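Local coordinates for methylmalonate-semialdehyde dehydrogenase (Oceanimonas doudoroffii, PDB 4ZZ7), which probably catalyses the NAD-dependent oxidation of methylmalonate semialdehyde with acyl transfer to coenzyme A, as a member of the aldehyde dehydrogenase family, at residues G297-V301 with Q392-V396. Numbering follows the deposited sequence.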
loop_
_atom_site.group_PDB
_atom_site.type_symbol
_atom_site.label_atom_id
_atom_site.label_comp_id
_atom_site.label_asym_id
_atom_site.label_seq_id
_atom_site.Cartn_x
_atom_site.Cartn_y
_atom_site.Cartn_z
ATOM N N GLY A 297 5.717 43.607 -5.033
ATOM C CA GLY A 297 7.064 43.923 -4.592
ATOM C C GLY A 297 7.058 45.013 -3.538
ATOM O O GLY A 297 7.588 44.815 -2.440
ATOM N N ASP A 298 6.424 46.146 -3.864
ATOM C CA ASP A 298 6.445 47.340 -3.004
ATOM C C ASP A 298 5.702 47.096 -1.719
ATOM O O ASP A 298 6.148 47.519 -0.651
ATOM C CB ASP A 298 5.846 48.547 -3.717
ATOM C CG ASP A 298 6.642 48.965 -4.923
ATOM O OD1 ASP A 298 7.845 48.587 -5.044
ATOM O OD2 ASP A 298 6.036 49.683 -5.748
ATOM N N ALA A 299 4.577 46.400 -1.830
ATOM C CA ALA A 299 3.721 46.100 -0.669
ATOM C C ALA A 299 4.329 45.064 0.293
ATOM O O ALA A 299 4.173 45.176 1.508
ATOM C CB ALA A 299 2.343 45.655 -1.134
ATOM N N LEU A 300 5.009 44.063 -0.264
ATOM C CA LEU A 300 5.832 43.134 0.507
ATOM C C LEU A 300 6.901 43.895 1.286
ATOM O O LEU A 300 6.912 43.832 2.510
ATOM C CB LEU A 300 6.497 42.093 -0.417
ATOM C CG LEU A 300 7.392 40.985 0.176
ATOM C CD1 LEU A 300 6.557 40.049 1.001
ATOM C CD2 LEU A 300 8.144 40.158 -0.862
ATOM N N VAL A 301 7.776 44.620 0.583
ATOM C CA VAL A 301 8.905 45.316 1.232
ATOM C C VAL A 301 8.412 46.306 2.293
ATOM O O VAL A 301 8.999 46.412 3.371
ATOM C CB VAL A 301 9.842 46.017 0.220
ATOM C CG1 VAL A 301 10.945 46.803 0.932
ATOM C CG2 VAL A 301 10.489 44.980 -0.675
ATOM N N GLN A 392 16.074 38.023 0.828
ATOM C CA GLN A 392 16.233 38.691 -0.485
ATOM C C GLN A 392 14.908 38.735 -1.247
ATOM O O GLN A 392 14.138 37.782 -1.216
ATOM C CB GLN A 392 17.288 37.961 -1.325
ATOM C CG GLN A 392 18.697 38.214 -0.834
ATOM C CD GLN A 392 19.715 37.202 -1.319
ATOM O OE1 GLN A 392 19.506 36.000 -1.221
ATOM N NE2 GLN A 392 20.849 37.688 -1.801
ATOM N N VAL A 393 14.637 39.832 -1.940
ATOM C CA VAL A 393 13.391 39.940 -2.739
ATOM C C VAL A 393 13.704 40.332 -4.177
ATOM O O VAL A 393 14.287 41.378 -4.425
ATOM C CB VAL A 393 12.326 40.862 -2.099
ATOM C CG1 VAL A 393 12.990 41.948 -1.306
ATOM C CG2 VAL A 393 11.374 41.465 -3.121
ATOM N N VAL A 394 13.337 39.442 -5.094
ATOM C CA VAL A 394 13.478 39.650 -6.512
ATOM C C VAL A 394 12.122 40.097 -7.039
ATOM O O VAL A 394 11.075 39.674 -6.545
ATOM C CB VAL A 394 13.890 38.346 -7.239
ATOM C CG1 VAL A 394 13.954 38.540 -8.759
ATOM C CG2 VAL A 394 15.232 37.844 -6.723
ATOM N N ARG A 395 12.166 40.956 -8.055
ATOM C CA ARG A 395 10.979 41.430 -8.743
ATOM C C ARG A 395 10.999 40.837 -10.153
ATOM O O ARG A 395 12.057 40.738 -10.770
ATOM C CB ARG A 395 10.956 42.964 -8.727
ATOM C CG ARG A 395 10.782 43.542 -7.315
ATOM C CD ARG A 395 11.461 44.895 -7.110
ATOM N NE ARG A 395 11.283 45.408 -5.747
ATOM C CZ ARG A 395 10.180 46.006 -5.291
ATOM N NH1 ARG A 395 10.119 46.439 -4.034
ATOM N NH2 ARG A 395 9.139 46.189 -6.075
ATOM N N VAL A 396 9.846 40.369 -10.614
ATOM C CA VAL A 396 9.668 39.846 -11.974
ATOM C C VAL A 396 8.285 40.258 -12.532
ATOM O O VAL A 396 7.372 40.676 -11.804
ATOM C CB VAL A 396 9.826 38.291 -12.091
ATOM C CG1 VAL A 396 11.214 37.811 -11.701
ATOM C CG2 VAL A 396 8.787 37.562 -11.260
#
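Val-393 and Arg-395, two residues apart on one strand, face the first turns of helix 296-308 and illustrate how an alpha/beta layer can combine apolar packing with a salt bridge at its border. Strand 390-396 belongs to the mixed sheet of the catalytic domain of the aldehyde dehydrogenase fold, lying between strands 286-292 and 370-373; helix 296-308 follows the first of these and runs back across the sheet, nearly antiparallel to strand 390-396 at 165°, with 9.8 Å between the axes of the short segments. Val-393 comes first and uses both its methyl groups. CG2 meets CD2 of Leu-300 tip to tip at 4.2 Å, while CG1 lies 4.0 Å from CG2 of Val-301, the two valines slanting past one another. Val-394 turns to the other side of the sheet, where it packs on Leu-405 of helix 399-408. The side chain of Arg-395 bends at chi2 on its way to the helix, where one face of its guanidinium lies over Gly-297 CA. NE forms a salt bridge with Asp-373 of the adjoining strand 370-373, while the far end of the guanidinium pairs with Asp-298 of the helix. Lacking that flat group, an alanine in place of Arg-395 would probably leave Asp-298 without its cationic mate across this contact and open a gap beside the glycine. Asp-298 points its CB away from the strand, but with CG beside its own backbone N (chi1 -64°) the carboxylate brings OD1 back to the edge of the guanidinium, the two planes 46° apart. A single oxygen takes both bonds: OD1 accepts from Arg-395 NH2 at 2.9 Å, approached from above the carboxylate plane, and more weakly from Arg-395 NH1 at 3.3 Å.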